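Side-chain contacts in ATP phosphoribosyltransferase (Thermotoga maritima, PDB 1O63), which probably catalyses the condensation of ATP with 5-phosphoribose 1-diphosphate to form phosphoribosyl-ATP, the first step of histidine biosynthesis: residues G10-K15 with T84-M89; K15-L20 with C42-P47; R97-G102 with S143-D148. One frame throughout, in Å; residues are numbered along the deposited sequence.

Contact 1: G10-K15 with T84-M89; sequences GRLEEK and TNISRM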
loop_
_atom_site.group_PDB
_atom_site.type_symbol
_atom_site.label_atom_id
_atom_site.label_comp_id
_atom_site.label_asym_id
_atom_site.label_seq_id
_atom_site.Cartn_x
_atom_site.Cartn_y
_atom_site.Cartn_z
ATOM N N GLY A 10 -4.701 -9.816 5.997
ATOM C CA GLY A 10 -4.787 -10.183 4.593
ATOM C C GLY A 10 -4.643 -11.685 4.386
ATOM O O GLY A 10 -5.188 -12.521 5.097
ATOM N N ARG A 11 -3.942 -12.034 3.328
ATOM C CA ARG A 11 -3.796 -13.373 2.836
ATOM C C ARG A 11 -3.332 -14.394 3.851
ATOM O O ARG A 11 -3.718 -15.565 3.771
ATOM C CB ARG A 11 -2.763 -13.363 1.659
ATOM C CG ARG A 11 -2.731 -14.735 0.969
ATOM C CD ARG A 11 -3.998 -14.894 0.128
ATOM N NE ARG A 11 -4.065 -16.189 -0.515
ATOM C CZ ARG A 11 -4.214 -17.351 0.105
ATOM N NH1 ARG A 11 -4.263 -18.472 -0.603
ATOM N NH2 ARG A 11 -4.329 -17.390 1.435
ATOM N N LEU A 12 -2.398 -14.035 4.725
ATOM C CA LEU A 12 -1.798 -14.937 5.678
ATOM C C LEU A 12 -2.458 -14.914 7.048
ATOM O O LEU A 12 -2.108 -15.694 7.921
ATOM C CB LEU A 12 -0.310 -14.557 5.859
ATOM C CG LEU A 12 0.504 -14.488 4.555
ATOM C CD1 LEU A 12 1.939 -14.080 4.871
ATOM C CD2 LEU A 12 0.469 -15.841 3.860
ATOM N N GLU A 13 -3.420 -14.016 7.246
ATOM C CA GLU A 13 -4.050 -13.854 8.535
ATOM C C GLU A 13 -4.707 -15.101 9.072
ATOM O O GLU A 13 -4.555 -15.423 10.275
ATOM C CB GLU A 13 -5.071 -12.689 8.452
ATOM C CG GLU A 13 -5.621 -12.323 9.826
ATOM C CD GLU A 13 -6.744 -11.269 9.653
ATOM O OE1 GLU A 13 -6.604 -10.456 8.740
ATOM O OE2 GLU A 13 -7.716 -11.382 10.402
ATOM N N GLU A 14 -5.462 -15.849 8.279
ATOM C CA GLU A 14 -6.168 -17.010 8.838
ATOM C C GLU A 14 -5.239 -18.183 9.130
ATOM O O GLU A 14 -5.418 -18.880 10.134
ATOM C CB GLU A 14 -7.305 -17.445 7.938
ATOM C CG GLU A 14 -6.900 -17.768 6.548
ATOM C CD GLU A 14 -6.528 -19.208 6.251
ATOM O OE1 GLU A 14 -6.072 -19.422 5.107
ATOM O OE2 GLU A 14 -6.721 -20.078 7.143
ATOM N N LYS A 15 -4.240 -18.395 8.270
ATOM C CA LYS A 15 -3.265 -19.474 8.546
ATOM C C LYS A 15 -2.577 -19.211 9.881
ATOM O O LYS A 15 -2.497 -20.041 10.772
ATOM C CB LYS A 15 -2.239 -19.527 7.426
ATOM C CG LYS A 15 -2.718 -20.003 6.068
ATOM C CD LYS A 15 -2.777 -21.519 5.965
ATOM C CE LYS A 15 -2.782 -21.970 4.501
ATOM N NZ LYS A 15 -2.723 -23.460 4.397
ATOM N N THR A 84 3.971 -24.543 3.827
ATOM C CA THR A 84 2.989 -24.210 2.812
ATOM C C THR A 84 3.387 -23.190 1.776
ATOM O O THR A 84 3.649 -22.023 2.048
ATOM C CB THR A 84 1.663 -23.789 3.489
ATOM O OG1 THR A 84 1.475 -24.656 4.621
ATOM C CG2 THR A 84 0.493 -23.923 2.552
ATOM N N ASN A 85 3.336 -23.594 0.493
ATOM C CA ASN A 85 3.540 -22.627 -0.590
ATOM C C ASN A 85 2.244 -21.836 -0.752
ATOM O O ASN A 85 1.189 -22.440 -1.017
ATOM C CB ASN A 85 3.852 -23.347 -1.904
ATOM C CG ASN A 85 5.168 -24.078 -1.901
ATOM O OD1 ASN A 85 6.110 -23.720 -1.194
ATOM N ND2 ASN A 85 5.259 -25.132 -2.713
ATOM N N ILE A 86 2.280 -20.519 -0.565
ATOM C CA ILE A 86 1.057 -19.736 -0.725
ATOM C C ILE A 86 0.878 -19.252 -2.173
ATOM O O ILE A 86 -0.218 -19.197 -2.708
ATOM C CB ILE A 86 1.128 -18.435 0.123
ATOM C CG1 ILE A 86 1.622 -18.707 1.514
ATOM C CG2 ILE A 86 -0.214 -17.713 0.082
ATOM C CD1 ILE A 86 0.808 -19.665 2.351
ATOM N N SER A 87 1.963 -18.645 -2.673
ATOM C CA SER A 87 1.910 -18.052 -4.024
ATOM C C SER A 87 3.301 -17.986 -4.625
ATOM O O SER A 87 4.236 -18.594 -4.094
ATOM C CB SER A 87 1.302 -16.650 -3.893
ATOM O OG SER A 87 1.963 -15.926 -2.872
ATOM N N ARG A 88 3.426 -17.321 -5.769
ATOM C CA ARG A 88 4.706 -17.212 -6.467
ATOM C C ARG A 88 4.942 -15.748 -6.908
ATOM O O ARG A 88 4.039 -15.129 -7.434
ATOM C CB ARG A 88 4.730 -18.061 -7.733
ATOM C CG ARG A 88 4.675 -19.571 -7.578
ATOM C CD ARG A 88 4.384 -20.223 -8.942
ATOM N NE ARG A 88 2.979 -20.150 -9.284
ATOM C CZ ARG A 88 2.421 -20.279 -10.475
ATOM N NH1 ARG A 88 3.145 -20.480 -11.563
ATOM N NH2 ARG A 88 1.092 -20.195 -10.594
HETATM N N MSE A 89 6.190 -15.349 -6.877
HETATM C CA MSE A 89 6.595 -14.035 -7.433
HETATM C C MSE A 89 7.087 -14.346 -8.853
HETATM O O MSE A 89 7.938 -15.236 -9.028
HETATM C CB MSE A 89 7.649 -13.398 -6.580
HETATM C CG MSE A 89 8.154 -12.025 -7.024
HETATM SE SE MSE A 89 6.846 -10.653 -6.697
HETATM C CE MSE A 89 7.077 -10.430 -4.794
#
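Ile86 touches Arg11 with its CG2 methyl and Leu12 with its CG1-CD1 branch. The setting is the two-lobed fold of the periplasmic binding protein clan. Here the segment leading into helix 13-23, with Lys15 of the helix, lies against long strand 81-94. Ile86 CG2 sits over the centre of the Arg11 guanidinium, 4.0 Å from Arg11 CZ. The same methyl lies 4.0 Å from Arg11 CG. The bend at the second torsion of Arg11 (chi2 74°) then brings the guanidinium face to it. The two side chains run antiparallel alongside each other. On the other branch, Leu12 CD2 is 3.9 Å from Ile86 CG1 and 4.1 Å from Ile86 CD1. With an alanine at Ile86, the Arg11 guanidinium face would probably lose its methyl cover and a gap would open beside Leu12 CD2. Further out, Arg11 NE forms a salt bridge to Glu151, which helps fix the guanidinium. Strand 81-94 has a classic beta bulge here, with Ile86 and Ser87 both set opposite Ile170 of strand 161-176. Leu12 also rests on Thr172 of the latter strand. At the far end, Lys15 and Thr84 meet tip to tip, with Lys15 NZ 3.7 Å from Thr84 CG2.

Contact 2: K15-L20 with C42-P47; sequences KVMTYL and CFMVRP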
loop_
_atom_site.group_PDB
_atom_site.type_symbol
_atom_site.label_atom_id
_atom_site.label_comp_id
_atom_site.label_asym_id
_atom_site.label_seq_id
_atom_site.Cartn_x
_atom_site.Cartn_y
_atom_site.Cartn_z
ATOM N N LYS A 15 -4.240 -18.395 8.270
ATOM C CA LYS A 15 -3.265 -19.474 8.546
ATOM C C LYS A 15 -2.577 -19.211 9.881
ATOM O O LYS A 15 -2.497 -20.041 10.772
ATOM C CB LYS A 15 -2.239 -19.527 7.426
ATOM C CG LYS A 15 -2.718 -20.003 6.068
ATOM C CD LYS A 15 -2.777 -21.519 5.965
ATOM C CE LYS A 15 -2.782 -21.970 4.501
ATOM N NZ LYS A 15 -2.723 -23.460 4.397
ATOM N N VAL A 16 -2.087 -17.972 10.063
ATOM C CA VAL A 16 -1.395 -17.652 11.320
ATOM C C VAL A 16 -2.291 -17.708 12.523
ATOM O O VAL A 16 -1.930 -18.265 13.578
ATOM C CB VAL A 16 -0.713 -16.267 11.215
ATOM C CG1 VAL A 16 -0.159 -15.899 12.588
ATOM C CG2 VAL A 16 0.387 -16.336 10.169
HETATM N N MSE A 17 -3.478 -17.076 12.451
HETATM C CA MSE A 17 -4.395 -17.119 13.602
HETATM C C MSE A 17 -4.820 -18.551 13.886
HETATM O O MSE A 17 -4.941 -18.940 15.042
HETATM C CB MSE A 17 -5.587 -16.199 13.367
HETATM C CG MSE A 17 -5.082 -14.740 13.140
HETATM SE SE MSE A 17 -4.350 -14.095 14.821
HETATM C CE MSE A 17 -6.005 -14.126 15.802
ATOM N N THR A 18 -4.983 -19.376 12.856
ATOM C CA THR A 18 -5.292 -20.803 13.122
ATOM C C THR A 18 -4.153 -21.501 13.809
ATOM O O THR A 18 -4.369 -22.301 14.762
ATOM C CB THR A 18 -5.708 -21.490 11.809
ATOM O OG1 THR A 18 -7.031 -20.987 11.498
ATOM C CG2 THR A 18 -5.772 -22.994 11.916
ATOM N N TYR A 19 -2.892 -21.184 13.478
ATOM C CA TYR A 19 -1.765 -21.796 14.187
ATOM C C TYR A 19 -1.838 -21.464 15.687
ATOM O O TYR A 19 -1.654 -22.350 16.531
ATOM C CB TYR A 19 -0.396 -21.394 13.695
ATOM C CG TYR A 19 -0.031 -21.627 12.256
ATOM C CD1 TYR A 19 -0.332 -22.798 11.588
ATOM C CD2 TYR A 19 0.664 -20.638 11.550
ATOM C CE1 TYR A 19 0.004 -22.985 10.254
ATOM C CE2 TYR A 19 1.011 -20.829 10.228
ATOM C CZ TYR A 19 0.691 -21.990 9.585
ATOM O OH TYR A 19 1.056 -22.139 8.261
ATOM N N LEU A 20 -2.003 -20.189 16.003
ATOM C CA LEU A 20 -2.059 -19.777 17.411
ATOM C C LEU A 20 -3.230 -20.446 18.121
ATOM O O LEU A 20 -3.134 -20.781 19.305
ATOM C CB LEU A 20 -2.261 -18.251 17.477
ATOM C CG LEU A 20 -1.203 -17.400 16.767
ATOM C CD1 LEU A 20 -1.446 -15.922 17.088
ATOM C CD2 LEU A 20 0.196 -17.819 17.211
ATOM N N CYS A 42 -1.877 -9.762 20.405
ATOM C CA CYS A 42 -1.580 -9.767 18.974
ATOM C C CYS A 42 -1.845 -8.378 18.388
ATOM O O CYS A 42 -2.960 -7.881 18.512
ATOM C CB CYS A 42 -2.461 -10.783 18.223
ATOM S SG CYS A 42 -1.993 -12.502 18.509
ATOM N N PHE A 43 -0.815 -7.819 17.750
ATOM C CA PHE A 43 -1.011 -6.581 16.983
ATOM C C PHE A 43 -1.373 -7.002 15.543
ATOM O O PHE A 43 -0.595 -7.748 14.941
ATOM C CB PHE A 43 0.271 -5.772 17.014
ATOM C CG PHE A 43 0.731 -5.360 18.391
ATOM C CD1 PHE A 43 2.063 -5.547 18.766
ATOM C CD2 PHE A 43 -0.110 -4.747 19.276
ATOM C CE1 PHE A 43 2.476 -5.124 20.026
ATOM C CE2 PHE A 43 0.291 -4.306 20.524
ATOM C CZ PHE A 43 1.613 -4.538 20.912
HETATM N N MSE A 44 -2.519 -6.583 15.046
HETATM C CA MSE A 44 -2.960 -6.968 13.686
HETATM C C MSE A 44 -2.569 -5.871 12.715
HETATM O O MSE A 44 -3.041 -4.741 12.856
HETATM C CB MSE A 44 -4.471 -7.173 13.687
HETATM C CG MSE A 44 -4.982 -8.039 14.836
HETATM SE SE MSE A 44 -4.341 -9.855 14.709
HETATM C CE MSE A 44 -4.798 -10.252 12.894
ATOM N N VAL A 45 -1.553 -6.111 11.888
ATOM C CA VAL A 45 -0.947 -5.038 11.102
ATOM C C VAL A 45 -0.788 -5.424 9.642
ATOM O O VAL A 45 -0.934 -6.606 9.312
ATOM C CB VAL A 45 0.443 -4.660 11.664
ATOM C CG1 VAL A 45 0.332 -4.257 13.149
ATOM C CG2 VAL A 45 1.437 -5.817 11.537
ATOM N N ARG A 46 -0.539 -4.439 8.788
ATOM C CA ARG A 46 -0.313 -4.732 7.362
ATOM C C ARG A 46 0.990 -5.529 7.262
ATOM O O ARG A 46 1.942 -5.282 8.014
ATOM C CB ARG A 46 -0.239 -3.487 6.536
ATOM C CG ARG A 46 -1.383 -2.515 6.539
ATOM C CD ARG A 46 -2.715 -3.124 6.196
ATOM N NE ARG A 46 -2.684 -4.084 5.102
ATOM C CZ ARG A 46 -3.723 -4.873 4.814
ATOM N NH1 ARG A 46 -3.658 -5.733 3.807
ATOM N NH2 ARG A 46 -4.837 -4.778 5.538
ATOM N N PRO A 47 1.021 -6.503 6.361
ATOM C CA PRO A 47 2.153 -7.394 6.193
ATOM C C PRO A 47 3.490 -6.734 6.134
ATOM O O PRO A 47 4.458 -7.156 6.831
ATOM C CB PRO A 47 1.834 -8.092 4.841
ATOM C CG PRO A 47 0.332 -8.148 4.836
ATOM C CD PRO A 47 -0.096 -6.834 5.445
#
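Leu20 and Cys42 make the tighter part of this contact. Leu20 CD1 lies 3.7 Å from Cys42 SG, and both residues are buried. Each points its first side-chain bond toward the other segment. The Leu20 chain then runs on extended (chi2 -172°), which carries CD1 across to the sulfur. This is apolar packing of helix 13-23 on strand 40-45, within the alpha/beta lobe that holds both chain ends.

The looser part lies one helical turn back. Met17 and Met44 are both selenomethionines, and their selenium atoms are the atoms that meet, with Met17 SE 4.2 Å from Met44 SE. Neither residue aims its first bond straight across. Both chains curl instead, and their ends come closer than their beginnings. Met44 is buried, but Met17 is partly exposed, so this is probably the side of the contact nearer to solvent. Two side-chain pairs make the contact, and the summed buried area is small, 134 Å². The nearest pair of CA atoms, Met17 CA and Cys42 CA, is 9.5 Å apart.

Neighbouring elements complete the packing. Arg35 of strand 34-37 touches Met17, Cys42 and Met44, and Phe27 of strand 27-30 touches Met17 and Cys42. Strand 4-8 lies between strands 40-45 and 61-65 in the sheet; its Ile7 packs on Val16, Cys42 and Met44, and its Leu5 on Leu20. Helix 185-204 covers another side of helix 13-23, through Tyr19 on Leu195 and Leu20 on Phe191. Phe43 and Val45 instead pack on Ala140 and Leu136 of the second subunit, so strand 40-45 sits between helix 13-23 and the dimer partner.

Contact 3: R97-G102 with S143-D148; sequences RGIPEG and SDLIVD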
loop_
_atom_site.group_PDB
_atom_site.type_symbol
_atom_site.label_atom_id
_atom_site.label_comp_id
_atom_site.label_asym_id
_atom_site.label_seq_id
_atom_site.Cartn_x
_atom_site.Cartn_y
_atom_site.Cartn_z
ATOM N N ARG A 97 4.928 -11.666 -26.723
ATOM C CA ARG A 97 5.856 -10.576 -26.995
ATOM C C ARG A 97 7.280 -10.887 -26.615
ATOM O O ARG A 97 8.224 -10.718 -27.422
ATOM C CB ARG A 97 5.368 -9.243 -26.450
ATOM C CG ARG A 97 5.915 -8.049 -27.227
ATOM C CD ARG A 97 5.487 -6.719 -26.663
ATOM N NE ARG A 97 4.055 -6.507 -26.707
ATOM C CZ ARG A 97 3.410 -5.565 -26.020
ATOM N NH1 ARG A 97 2.089 -5.440 -26.118
ATOM N NH2 ARG A 97 4.103 -4.752 -25.230
ATOM N N GLY A 98 7.516 -11.360 -25.399
ATOM C CA GLY A 98 8.884 -11.651 -24.965
ATOM C C GLY A 98 9.439 -10.494 -24.134
ATOM O O GLY A 98 8.665 -9.689 -23.583
ATOM N N ILE A 99 10.754 -10.334 -24.206
ATOM C CA ILE A 99 11.490 -9.296 -23.497
ATOM C C ILE A 99 12.185 -8.375 -24.509
ATOM O O ILE A 99 12.914 -8.860 -25.377
ATOM C CB ILE A 99 12.641 -9.947 -22.668
ATOM C CG1 ILE A 99 12.243 -11.266 -22.040
ATOM C CG2 ILE A 99 13.192 -8.964 -21.652
ATOM C CD1 ILE A 99 11.306 -11.223 -20.878
ATOM N N PRO A 100 11.974 -7.077 -24.429
ATOM C CA PRO A 100 12.670 -6.133 -25.305
ATOM C C PRO A 100 14.182 -6.283 -25.134
ATOM O O PRO A 100 14.660 -6.623 -24.050
ATOM C CB PRO A 100 12.216 -4.774 -24.819
ATOM C CG PRO A 100 10.960 -5.010 -24.050
ATOM C CD PRO A 100 11.119 -6.390 -23.430
ATOM N N GLU A 101 14.937 -5.993 -26.179
ATOM C CA GLU A 101 16.380 -6.124 -26.167
ATOM C C GLU A 101 17.079 -4.994 -25.436
ATOM O O GLU A 101 18.140 -5.191 -24.834
ATOM C CB GLU A 101 16.892 -6.203 -27.625
ATOM C CG GLU A 101 16.667 -7.578 -28.248
ATOM C CD GLU A 101 17.430 -7.757 -29.547
ATOM O OE1 GLU A 101 17.535 -6.790 -30.332
ATOM O OE2 GLU A 101 17.940 -8.875 -29.796
ATOM N N GLY A 102 16.497 -3.808 -25.434
ATOM C CA GLY A 102 17.103 -2.658 -24.776
ATOM C C GLY A 102 16.683 -2.557 -23.312
ATOM O O GLY A 102 16.547 -3.555 -22.604
ATOM N N SER A 143 4.260 -0.223 -19.006
ATOM C CA SER A 143 5.462 -1.037 -18.895
ATOM C C SER A 143 5.473 -2.128 -19.959
ATOM O O SER A 143 4.434 -2.402 -20.572
ATOM C CB SER A 143 5.573 -1.675 -17.492
ATOM O OG SER A 143 4.682 -2.764 -17.324
ATOM N N ASP A 144 6.652 -2.712 -20.124
ATOM C CA ASP A 144 6.800 -3.833 -21.039
ATOM C C ASP A 144 6.431 -5.112 -20.298
ATOM O O ASP A 144 5.853 -6.058 -20.821
ATOM C CB ASP A 144 8.254 -3.869 -21.531
ATOM C CG ASP A 144 8.610 -2.647 -22.376
ATOM O OD1 ASP A 144 8.058 -2.543 -23.479
ATOM O OD2 ASP A 144 9.456 -1.825 -21.964
ATOM N N LEU A 145 6.851 -5.166 -19.024
ATOM C CA LEU A 145 6.781 -6.337 -18.204
ATOM C C LEU A 145 6.337 -5.962 -16.770
ATOM O O LEU A 145 6.361 -4.810 -16.397
ATOM C CB LEU A 145 8.167 -7.016 -18.029
ATOM C CG LEU A 145 8.938 -7.416 -19.281
ATOM C CD1 LEU A 145 10.418 -7.672 -18.982
ATOM C CD2 LEU A 145 8.338 -8.632 -19.962
ATOM N N ILE A 146 5.912 -6.984 -16.034
ATOM C CA ILE A 146 5.627 -6.758 -14.616
ATOM C C ILE A 146 6.339 -7.817 -13.775
ATOM O O ILE A 146 6.725 -8.852 -14.321
ATOM C CB ILE A 146 4.137 -6.807 -14.261
ATOM C CG1 ILE A 146 3.601 -8.209 -14.519
ATOM C CG2 ILE A 146 3.365 -5.700 -15.010
ATOM C CD1 ILE A 146 2.156 -8.451 -14.159
ATOM N N VAL A 147 6.551 -7.483 -12.510
ATOM C CA VAL A 147 7.029 -8.489 -11.537
ATOM C C VAL A 147 5.947 -8.479 -10.451
ATOM O O VAL A 147 5.712 -7.422 -9.868
ATOM C CB VAL A 147 8.404 -8.191 -10.960
ATOM C CG1 VAL A 147 8.657 -9.010 -9.703
ATOM C CG2 VAL A 147 9.511 -8.413 -11.975
ATOM N N ASP A 148 5.209 -9.571 -10.321
ATOM C CA ASP A 148 4.071 -9.551 -9.378
ATOM C C ASP A 148 3.771 -10.942 -8.854
ATOM O O ASP A 148 4.297 -11.947 -9.347
ATOM C CB ASP A 148 2.826 -8.976 -10.061
ATOM C CG ASP A 148 1.785 -8.440 -9.108
ATOM O OD1 ASP A 148 2.053 -8.352 -7.886
ATOM O OD2 ASP A 148 0.674 -8.098 -9.563
HETATM O O HOH W 1 6.970 -7.154 -23.382
#
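A chi2 of -73° turns Ile99 CD1 back toward Leu145, although the first side-chain bond of Ile99 points away from that strand. Leu145 sets its CG beside its own backbone N (chi1 -56°) and sends both methyls to meet it. They meet nearly perpendicular, with Ile99 CD1 4.0 Å from Leu145 CD2. In this lobe of the periplasmic binding protein-like fold, strand 145-150 lies between strands 81-94 and 104-108. Loop 97-102, which joins those two strands, packs on its start. Leu145 CD2 also lies 3.8 Å from Gly98 O. Next along, the Pro100 ring leans on the Asp144 carboxylate, and Pro100 CG is 3.7 Å from Asp144 CG. Asp144 OD2 accepts a hydrogen bond from the backbone N of Arg105, which helps hold the carboxylate against the proline ring. Arg97 brings opposite charge near, but without contact. One water joins the two backbones and donates to both: it is 3.1 Å from Gly98 O and 3.0 Å from Asp144 O. Within 143-148, Ser143 OG donates to Leu145 O at 2.8 Å, from 49° out of the carbonyl plane.

Overall arrangement
From the N terminus, the chain forms strand 4-8 and then helix 13-23. Contact 2 closes the shorter loop, from the helix to strand 40-45. It is nested inside the long loop of contact 1, which ends on strand 81-94. The two touch where Glu13 packs on Met44. Together they join the helix and its lead-in to two strands of one mixed sheet. Strand 81-94 then runs on into the second lobe. There contact 3 follows in series and ties loop 97-102 to strand 145-150 of the same sheet. Met89 packs on Val147 and Asp148, linking contacts 1 and 3. Contacts 2 and 3 lie on opposite sides of the chain's centre, their centres about 35 Å apart.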